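Local coordinates for protein probable AP endonuclease (African swine fever virus, PDB 6KI3) that probably cleaves DNA on the 5' side of abasic sites as a three-zinc repair endonuclease, with a 3'-5' exonuclease activity that removes mismatches, at residues A[203-208]-A[220-225]; A[240-245]-A[255-260]; A[157-162]-A[189-194]. One frame throughout, in Å; residues are numbered along the deposited sequence.

Contact 1 of 3, residues A[203-208]-A[220-225]. With ZN (zinc ion), chain J.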
loop_
_atom_site.group_PDB
_atom_site.type_symbol
_atom_site.label_atom_id
_atom_site.label_comp_id
_atom_site.label_asym_id
_atom_site.label_seq_id
_atom_site.Cartn_x
_atom_site.Cartn_y
_atom_site.Cartn_z
ATOM N N GLN A 203 6.670 -8.680 -18.137
ATOM C CA GLN A 203 5.808 -8.168 -19.198
ATOM C C GLN A 203 4.815 -7.150 -18.654
ATOM O O GLN A 203 4.586 -6.104 -19.273
ATOM C CB GLN A 203 5.077 -9.321 -19.883
ATOM N N TRP A 204 4.222 -7.435 -17.492
ATOM C CA TRP A 204 3.278 -6.499 -16.888
ATOM C C TRP A 204 3.979 -5.225 -16.432
ATOM O O TRP A 204 3.460 -4.120 -16.630
ATOM C CB TRP A 204 2.562 -7.172 -15.716
ATOM C CG TRP A 204 1.370 -6.419 -15.203
ATOM C CD1 TRP A 204 0.079 -6.545 -15.625
ATOM C CD2 TRP A 204 1.356 -5.432 -14.163
ATOM N NE1 TRP A 204 -0.736 -5.697 -14.918
ATOM C CE2 TRP A 204 0.023 -5.003 -14.013
ATOM C CE3 TRP A 204 2.343 -4.870 -13.347
ATOM C CZ2 TRP A 204 -0.350 -4.036 -13.081
ATOM C CZ3 TRP A 204 1.971 -3.910 -12.422
ATOM C CH2 TRP A 204 0.636 -3.503 -12.298
ATOM N N LEU A 205 5.162 -5.358 -15.826
ATOM C CA LEU A 205 5.877 -4.185 -15.333
ATOM C C LEU A 205 6.476 -3.365 -16.469
ATOM O O LEU A 205 6.646 -2.149 -16.328
ATOM C CB LEU A 205 6.965 -4.609 -14.347
ATOM C CG LEU A 205 6.463 -5.039 -12.967
ATOM C CD1 LEU A 205 7.598 -5.594 -12.120
ATOM C CD2 LEU A 205 5.787 -3.872 -12.262
ATOM N N ARG A 206 6.803 -4.004 -17.596
ATOM C CA ARG A 206 7.273 -3.249 -18.753
ATOM C C ARG A 206 6.151 -2.408 -19.347
ATOM O O ARG A 206 6.367 -1.252 -19.728
ATOM C CB ARG A 206 7.852 -4.195 -19.804
ATOM N N SER A 207 4.943 -2.973 -19.433
ATOM C CA SER A 207 3.795 -2.197 -19.886
ATOM C C SER A 207 3.483 -1.057 -18.925
ATOM O O SER A 207 2.908 -0.041 -19.332
ATOM C CB SER A 207 2.577 -3.106 -20.047
ATOM O OG SER A 207 2.236 -3.719 -18.816
ATOM N N LEU A 208 3.851 -1.209 -17.651
ATOM C CA LEU A 208 3.676 -0.123 -16.693
ATOM C C LEU A 208 4.625 1.029 -16.993
ATOM O O LEU A 208 4.213 2.195 -17.025
ATOM C CB LEU A 208 3.893 -0.638 -15.269
ATOM C CG LEU A 208 3.882 0.440 -14.185
ATOM C CD1 LEU A 208 2.518 1.111 -14.111
ATOM C CD2 LEU A 208 4.279 -0.139 -12.837
ATOM N N ILE A 220 4.271 5.975 -7.672
ATOM C CA ILE A 220 3.894 4.567 -7.635
ATOM C C ILE A 220 4.446 3.947 -6.359
ATOM O O ILE A 220 5.638 4.087 -6.061
ATOM C CB ILE A 220 4.403 3.802 -8.872
ATOM C CG1 ILE A 220 3.705 4.301 -10.139
ATOM C CG2 ILE A 220 4.188 2.307 -8.700
ATOM C CD1 ILE A 220 4.100 3.549 -11.397
ATOM N N MET A 221 3.579 3.272 -5.606
ATOM C CA MET A 221 3.967 2.507 -4.430
ATOM C C MET A 221 3.435 1.086 -4.570
ATOM O O MET A 221 2.587 0.799 -5.419
ATOM C CB MET A 221 3.449 3.150 -3.136
ATOM C CG MET A 221 1.944 3.072 -2.965
ATOM S SD MET A 221 1.414 3.633 -1.338
ATOM C CE MET A 221 2.033 2.306 -0.306
ATOM N N PHE A 222 3.933 0.190 -3.721
ATOM C CA PHE A 222 3.642 -1.231 -3.855
ATOM C C PHE A 222 3.232 -1.849 -2.527
ATOM O O PHE A 222 3.775 -1.509 -1.471
ATOM C CB PHE A 222 4.848 -1.991 -4.410
ATOM C CG PHE A 222 5.052 -1.799 -5.879
ATOM C CD1 PHE A 222 5.820 -0.752 -6.353
ATOM C CD2 PHE A 222 4.469 -2.667 -6.788
ATOM C CE1 PHE A 222 6.006 -0.573 -7.705
ATOM C CE2 PHE A 222 4.652 -2.493 -8.145
ATOM C CZ PHE A 222 5.422 -1.445 -8.604
ATOM N N HIS A 223 2.269 -2.764 -2.601
ATOM C CA HIS A 223 1.934 -3.680 -1.518
ATOM C C HIS A 223 2.432 -5.061 -1.931
ATOM O O HIS A 223 1.846 -5.696 -2.814
ATOM C CB HIS A 223 0.432 -3.697 -1.246
ATOM C CG HIS A 223 -0.084 -2.450 -0.600
ATOM N ND1 HIS A 223 -1.428 -2.151 -0.531
ATOM C CD2 HIS A 223 0.560 -1.430 0.014
ATOM C CE1 HIS A 223 -1.589 -0.999 0.095
ATOM N NE2 HIS A 223 -0.399 -0.540 0.434
ATOM N N LEU A 224 3.519 -5.515 -1.308
ATOM C CA LEU A 224 4.134 -6.799 -1.649
ATOM C C LEU A 224 3.437 -7.893 -0.852
ATOM O O LEU A 224 3.823 -8.217 0.272
ATOM C CB LEU A 224 5.633 -6.772 -1.375
ATOM C CG LEU A 224 6.454 -5.758 -2.172
ATOM C CD1 LEU A 224 7.944 -6.000 -1.976
ATOM C CD2 LEU A 224 6.085 -5.806 -3.646
ATOM N N ASN A 225 2.401 -8.479 -1.448
ATOM C CA ASN A 225 1.597 -9.501 -0.790
ATOM C C ASN A 225 1.471 -10.718 -1.690
ATOM O O ASN A 225 1.089 -10.594 -2.859
ATOM C CB ASN A 225 0.200 -8.975 -0.441
ATOM C CG ASN A 225 0.238 -7.749 0.446
ATOM O OD1 ASN A 225 1.106 -7.618 1.309
ATOM N ND2 ASN A 225 -0.710 -6.842 0.240
HETATM ZN ZN ZN J . -3.275 -3.467 0.038
#

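Contact 2 of 3, residues A[240-245]-A[255-260]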
loop_
_atom_site.group_PDB
_atom_site.type_symbol
_atom_site.label_atom_id
_atom_site.label_comp_id
_atom_site.label_asym_id
_atom_site.label_seq_id
_atom_site.Cartn_x
_atom_site.Cartn_y
_atom_site.Cartn_z
ATOM N N SER A 240 2.260 -14.613 3.225
ATOM C CA SER A 240 3.664 -14.233 3.195
ATOM C C SER A 240 4.293 -14.595 1.854
ATOM O O SER A 240 3.871 -15.538 1.178
ATOM C CB SER A 240 4.428 -14.911 4.333
ATOM O OG SER A 240 4.077 -14.353 5.587
ATOM N N LEU A 241 5.315 -13.829 1.475
ATOM C CA LEU A 241 5.979 -14.035 0.194
ATOM C C LEU A 241 6.540 -15.448 0.102
ATOM O O LEU A 241 7.151 -15.951 1.051
ATOM C CB LEU A 241 7.097 -13.007 0.009
ATOM C CG LEU A 241 6.712 -11.535 0.183
ATOM C CD1 LEU A 241 7.920 -10.634 -0.034
ATOM C CD2 LEU A 241 5.571 -11.151 -0.750
ATOM N N PHE A 242 6.316 -16.090 -1.047
ATOM C CA PHE A 242 6.736 -17.464 -1.323
ATOM C C PHE A 242 6.034 -18.480 -0.428
ATOM O O PHE A 242 6.495 -19.619 -0.299
ATOM C CB PHE A 242 8.256 -17.627 -1.207
ATOM C CG PHE A 242 9.035 -16.650 -2.035
ATOM C CD1 PHE A 242 9.281 -16.900 -3.374
ATOM C CD2 PHE A 242 9.531 -15.486 -1.473
ATOM C CE1 PHE A 242 10.001 -16.004 -4.141
ATOM C CE2 PHE A 242 10.252 -14.587 -2.231
ATOM C CZ PHE A 242 10.488 -14.845 -3.568
ATOM N N GLU A 243 4.925 -18.093 0.201
ATOM C CA GLU A 243 4.128 -19.009 1.007
ATOM C C GLU A 243 2.675 -19.053 0.554
ATOM O O GLU A 243 1.842 -19.672 1.227
ATOM C CB GLU A 243 4.212 -18.632 2.491
ATOM C CG GLU A 243 5.637 -18.538 3.025
ATOM C CD GLU A 243 5.700 -18.504 4.542
ATOM O OE1 GLU A 243 6.742 -18.905 5.102
ATOM O OE2 GLU A 243 4.708 -18.084 5.176
ATOM N N GLY A 244 2.351 -18.416 -0.570
ATOM C CA GLY A 244 1.002 -18.430 -1.098
ATOM C C GLY A 244 0.936 -18.971 -2.511
ATOM O O GLY A 244 1.910 -19.538 -3.011
ATOM N N MET A 245 -0.205 -18.784 -3.175
ATOM C CA MET A 245 -0.409 -19.381 -4.489
ATOM C C MET A 245 0.427 -18.720 -5.579
ATOM O O MET A 245 0.624 -19.325 -6.638
ATOM C CB MET A 245 -1.891 -19.316 -4.863
ATOM C CG MET A 245 -2.815 -19.940 -3.829
ATOM S SD MET A 245 -2.968 -21.728 -4.003
ATOM C CE MET A 245 -3.948 -21.836 -5.499
ATOM N N LYS A 255 14.935 -15.961 -7.515
ATOM C CA LYS A 255 15.259 -14.965 -8.528
ATOM C C LYS A 255 14.627 -15.263 -9.882
ATOM O O LYS A 255 14.823 -14.489 -10.824
ATOM C CB LYS A 255 16.779 -14.832 -8.674
ATOM C CG LYS A 255 17.446 -14.219 -7.450
ATOM C CD LYS A 255 18.948 -14.077 -7.627
ATOM C CE LYS A 255 19.288 -13.079 -8.722
ATOM N NZ LYS A 255 20.727 -12.692 -8.691
ATOM N N GLN A 256 13.881 -16.360 -10.003
ATOM C CA GLN A 256 13.035 -16.604 -11.162
ATOM C C GLN A 256 11.564 -16.352 -10.866
ATOM O O GLN A 256 10.725 -16.525 -11.757
ATOM C CB GLN A 256 13.221 -18.035 -11.678
ATOM C CG GLN A 256 14.483 -18.245 -12.500
ATOM C CD GLN A 256 15.684 -18.605 -11.651
ATOM O OE1 GLN A 256 15.781 -19.718 -11.136
ATOM N NE2 GLN A 256 16.606 -17.662 -11.497
ATOM N N SER A 257 11.233 -15.952 -9.642
ATOM C CA SER A 257 9.860 -15.634 -9.292
ATOM C C SER A 257 9.453 -14.290 -9.888
ATOM O O SER A 257 10.287 -13.492 -10.326
ATOM C CB SER A 257 9.687 -15.595 -7.774
ATOM O OG SER A 257 10.494 -14.583 -7.193
ATOM N N GLY A 258 8.143 -14.046 -9.900
ATOM C CA GLY A 258 7.651 -12.745 -10.311
ATOM C C GLY A 258 7.945 -11.660 -9.296
ATOM O O GLY A 258 8.060 -10.485 -9.658
ATOM N N LEU A 259 8.084 -12.033 -8.021
ATOM C CA LEU A 259 8.353 -11.042 -6.984
ATOM C C LEU A 259 9.724 -10.405 -7.161
ATOM O O LEU A 259 9.875 -9.190 -6.988
ATOM C CB LEU A 259 8.245 -11.679 -5.599
ATOM C CG LEU A 259 8.675 -10.776 -4.493
ATOM C CD1 LEU A 259 7.542 -9.978 -4.000
ATOM C CD2 LEU A 259 9.331 -11.529 -3.359
ATOM N N TYR A 260 10.740 -11.208 -7.493
ATOM C CA TYR A 260 12.077 -10.652 -7.679
ATOM C C TYR A 260 12.101 -9.616 -8.793
ATOM O O TYR A 260 12.880 -8.658 -8.733
ATOM C CB TYR A 260 13.084 -11.764 -7.968
ATOM C CG TYR A 260 14.472 -11.245 -8.265
ATOM C CD1 TYR A 260 15.198 -10.563 -7.298
ATOM C CD2 TYR A 260 15.053 -11.429 -9.512
ATOM C CE1 TYR A 260 16.466 -10.083 -7.562
ATOM C CE2 TYR A 260 16.321 -10.952 -9.786
ATOM C CZ TYR A 260 17.024 -10.280 -8.808
ATOM O OH TYR A 260 18.286 -9.802 -9.073
#

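Contact 3 of 3, residues A[157-162]-A[189-194]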
loop_
_atom_site.group_PDB
_atom_site.type_symbol
_atom_site.label_atom_id
_atom_site.label_comp_id
_atom_site.label_asym_id
_atom_site.label_seq_id
_atom_site.Cartn_x
_atom_site.Cartn_y
_atom_site.Cartn_z
ATOM N N LYS A 157 -11.615 -3.825 -13.105
ATOM C CA LYS A 157 -10.807 -4.299 -11.993
ATOM C C LYS A 157 -9.518 -3.511 -11.814
ATOM O O LYS A 157 -8.884 -3.636 -10.760
ATOM C CB LYS A 157 -10.464 -5.786 -12.174
ATOM C CG LYS A 157 -11.624 -6.629 -12.676
ATOM C CD LYS A 157 -11.264 -8.103 -12.710
ATOM C CE LYS A 157 -12.261 -8.892 -13.542
ATOM N NZ LYS A 157 -13.659 -8.722 -13.057
ATOM N N TYR A 158 -9.118 -2.713 -12.807
ATOM C CA TYR A 158 -7.921 -1.873 -12.731
ATOM C C TYR A 158 -6.688 -2.692 -12.362
ATOM O O TYR A 158 -5.868 -2.290 -11.533
ATOM C CB TYR A 158 -8.127 -0.711 -11.758
ATOM C CG TYR A 158 -9.243 0.222 -12.174
ATOM C CD1 TYR A 158 -9.054 1.152 -13.189
ATOM C CD2 TYR A 158 -10.485 0.169 -11.557
ATOM C CE1 TYR A 158 -10.071 2.004 -13.576
ATOM C CE2 TYR A 158 -11.508 1.019 -11.937
ATOM C CZ TYR A 158 -11.295 1.934 -12.945
ATOM O OH TYR A 158 -12.310 2.780 -13.325
ATOM N N SER A 159 -6.557 -3.863 -12.986
ATOM C CA SER A 159 -5.391 -4.713 -12.815
ATOM C C SER A 159 -4.619 -4.953 -14.101
ATOM O O SER A 159 -3.440 -5.319 -14.032
ATOM C CB SER A 159 -5.795 -6.068 -12.214
ATOM O OG SER A 159 -6.309 -5.902 -10.903
ATOM N N THR A 160 -5.239 -4.767 -15.261
ATOM C CA THR A 160 -4.529 -4.782 -16.527
ATOM C C THR A 160 -4.075 -3.371 -16.874
ATOM O O THR A 160 -4.703 -2.384 -16.485
ATOM C CB THR A 160 -5.410 -5.337 -17.647
ATOM O OG1 THR A 160 -6.646 -4.611 -17.690
ATOM C CG2 THR A 160 -5.699 -6.813 -17.415
ATOM N N MET A 161 -2.967 -3.284 -17.614
ATOM C CA MET A 161 -2.408 -1.976 -17.934
ATOM C C MET A 161 -3.339 -1.167 -18.824
ATOM O O MET A 161 -3.276 0.068 -18.821
ATOM C CB MET A 161 -1.040 -2.134 -18.595
ATOM C CG MET A 161 -0.099 -0.977 -18.318
ATOM S SD MET A 161 0.061 -0.668 -16.548
ATOM C CE MET A 161 0.696 -2.248 -15.992
ATOM N N GLU A 162 -4.209 -1.835 -19.587
ATOM C CA GLU A 162 -5.179 -1.116 -20.405
ATOM C C GLU A 162 -6.162 -0.345 -19.534
ATOM O O GLU A 162 -6.435 0.835 -19.777
ATOM C CB GLU A 162 -5.915 -2.091 -21.324
ATOM N N TRP A 189 -3.481 -10.250 -8.808
ATOM C CA TRP A 189 -3.562 -11.701 -8.920
ATOM C C TRP A 189 -4.997 -12.176 -8.740
ATOM O O TRP A 189 -5.507 -12.970 -9.539
ATOM C CB TRP A 189 -2.643 -12.349 -7.885
ATOM C CG TRP A 189 -2.844 -13.824 -7.713
ATOM C CD1 TRP A 189 -3.680 -14.440 -6.827
ATOM C CD2 TRP A 189 -2.181 -14.871 -8.431
ATOM N NE1 TRP A 189 -3.586 -15.804 -6.955
ATOM C CE2 TRP A 189 -2.671 -16.095 -7.933
ATOM C CE3 TRP A 189 -1.223 -14.893 -9.449
ATOM C CZ2 TRP A 189 -2.236 -17.327 -8.416
ATOM C CZ3 TRP A 189 -0.794 -16.117 -9.930
ATOM C CH2 TRP A 189 -1.300 -17.317 -9.414
ATOM N N SER A 190 -5.665 -11.690 -7.689
ATOM C CA SER A 190 -7.062 -12.042 -7.461
ATOM C C SER A 190 -7.950 -11.584 -8.611
ATOM O O SER A 190 -8.978 -12.210 -8.889
ATOM C CB SER A 190 -7.541 -11.438 -6.140
ATOM O OG SER A 190 -8.936 -11.609 -5.968
ATOM N N SER A 191 -7.571 -10.503 -9.292
ATOM C CA SER A 191 -8.335 -10.011 -10.431
ATOM C C SER A 191 -7.970 -10.707 -11.737
ATOM O O SER A 191 -8.568 -10.394 -12.771
ATOM C CB SER A 191 -8.149 -8.499 -10.577
ATOM O OG SER A 191 -8.758 -7.809 -9.499
ATOM N N GLY A 192 -7.011 -11.622 -11.718
ATOM C CA GLY A 192 -6.708 -12.455 -12.857
ATOM C C GLY A 192 -5.416 -12.165 -13.608
ATOM O O GLY A 192 -5.332 -12.500 -14.796
ATOM N N VAL A 193 -4.418 -11.570 -12.964
ATOM C CA VAL A 193 -3.144 -11.259 -13.604
ATOM C C VAL A 193 -2.104 -12.237 -13.072
ATOM O O VAL A 193 -1.707 -12.163 -11.902
ATOM C CB VAL A 193 -2.716 -9.805 -13.357
ATOM C CG1 VAL A 193 -1.393 -9.518 -14.048
ATOM C CG2 VAL A 193 -3.794 -8.847 -13.841
ATOM N N ASN A 194 -1.663 -13.156 -13.929
ATOM C CA ASN A 194 -0.627 -14.115 -13.563
ATOM C C ASN A 194 0.712 -13.392 -13.472
ATOM O O ASN A 194 1.250 -12.936 -14.485
ATOM C CB ASN A 194 -0.574 -15.247 -14.586
ATOM C CG ASN A 194 0.321 -16.399 -14.152
ATOM O OD1 ASN A 194 1.257 -16.224 -13.371
ATOM N ND2 ASN A 194 0.035 -17.590 -14.667
#

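Contact 1 of 3, residues A[203-208]-A[220-225]
Leu208 of helix 198-209 and Ile220 of strand 220-227 mark the nearest backbone approach, with their CA atoms 10.2 Å apart. At that spacing the backbones do not touch, and side chains bridge the gap. Leu208 and Ile220 reach toward each other tip to tip. Both methyls of Leu208 close on one atom: its CD1 and CD2 each lie 4.0 Å from Ile220 CD1. Ile220 keeps its CG1 branch extended, with CD1 anti to CA (chi2 -177°), and this carries the methyl out to the leucine. The second meeting is looser. Leu205 CD2 comes obliquely to the far end of the Phe222 ring, 4.4 Å from CZ. The same CD2 also touches the indole edge of Trp204 in the ring plane, 3.8 Å from CZ3. Tyr265 of helix 258-269 packs on the Phe222 ring with the planes at about 75°, and Ile183 of strand 179-184 adds a further apolar contact. In the helix, Trp204 O accepts a hydrogen bond from Leu208 N at 3.1 Å. Side chains alternate along the strand. Ile220 and Phe222 point at the helix, while His223 faces the metal centre. His223 ND1 binds a zinc ion at 2.3 Å. Glu147, Asp184, Glu276 and a phosphate of the bound DNA complete that zinc's shell. The other imidazole nitrogen, NE2, is hydrogen-bonded to Gln48 OE1, which would help fix the ring's rotation. Helix 198-209 lies in the connection from strand 179-184 to its parallel neighbour 220-227, a beta-alpha-beta crossover of the endonuclease IV-like TIM barrel.

Contact 2 of 3, residues A[240-245]-A[255-260]
Leu241 and Phe242 are the two central residues of a type II beta turn, and they pack on Leu259 in the first turn of helix 258-269 of the TIM barrel. The turn is closed by Glu243 N, which bonds to Ser240 O at 2.9 Å. Phe242 takes the third position with a positive phi of 65°, as a type II turn requires. The tight part is centred on Leu259. Its CG stands anti to the backbone N (chi1 173°). From there CD2 touches both residues of the turn, and CD1 meets Leu241. CD2 lies 3.4 Å from Phe242 CE2, close for two carbons, and approaches the ring obliquely. It also meets Leu241 CD1 at 3.7 Å. The other methyl, Leu259 CD1, sits 4.0 Å from Leu241 CD2. Leu259 crosses each of the two side chains at about a right angle. Ser257 closes in at the ring edge, near its plane, with OG 3.4 Å from Phe242 CE1. Thr295 of helix 282-300 and Ile254 also touch Phe242. Glu292 of helix 282-300 is hydrogen-bonded to Ser240 OG and Leu241 N. The outer side is looser. Glu243 and Met245 are exposed on one segment, and Lys255 and Gln256 on the other. Lys255 still lays its aliphatic part over a face of the Tyr260 ring, with CG 4.0 Å above the plane and over the centre. Tyr260 itself turns away from the beta turn. Ser257 is the helix N-cap. Its hydroxyl is hydrogen-bonded to Ile254 O, and its OG accepts a weak but fairly straight capping bond from Tyr260 N, 3.4 Å long with an N-H...O angle of 162°.

Contact 3 of 3, residues A[157-162]-A[189-194]
Ser159 and Ser191 touch across the contact; the flat groups of both segments, Tyr158 and Trp189, pack elsewhere. Tyr158 points away and joins the Tyr156 ring, with planes about 25° apart. Trp189 also turns from the contact and packs on Cys231 and Ile246. The meeting itself is made by small side chains. Ser159 OG comes 3.2 Å from Ser191 CB, a close approach, and 3.4 Å from Ser191 OG. The Ser159 hydroxyl is anti to the carbonyl carbon (chi1 -65°), and from there it also gives a weak bond to Lys157 O. Lys157 runs alongside Ser191. Its CB lies 3.8 Å from Ser191 OG, and its CD lies 3.5 Å from Ser191 O. The chain then bends at its end, and NZ is hydrogen-bonded to His154 O and Asn151 OD1. Val193 completes the contact with one branch. Its CG2 packs 3.6 Å from Ser159 O and 3.8 Å from Ser159 CB. Gly192 lets the chain turn between Ser191 and Val193. It has a positive phi of 108° and closes a Schellman motif, with Gly192 N bonded to Trp189 O at 3.0 Å. Ser191 lies close to zinc ligand His187, with about 5 Å between their side chains. The contact thus joins the loop entering helix 161-174 to the end of the short helix 185-190, which follows strand 179-184. Helix 198-209 packs on Met161 of helix 161-174 and on Asn194 beyond the short helix, and its Trp204 NE1 donates to Ser159 O.

Along the chain contact 3 comes first, then contact 1, then contact 2. All three belong to the TIM barrel. Contacts 1 and 3 have centres 11 Å apart and meet where Met161 CE packs against Trp204 O and Leu208 CB, which brings helices 161-174 and 198-209 together. Contacts 1 and 2 are 14 Å apart. They touch where Leu241 CD2 of the 240-245 turn packs against Leu224 O of strand 220-227. Contacts 2 and 3, 17 Å apart, touch through Trp189 and Met245 O. Each relates differently to the zinc centre. Contact 1 holds the ligand His223, Ser191 of contact 3 neighbours His187, and the side chains of Leu241 in contact 2 and His238 are about 9 Å apart.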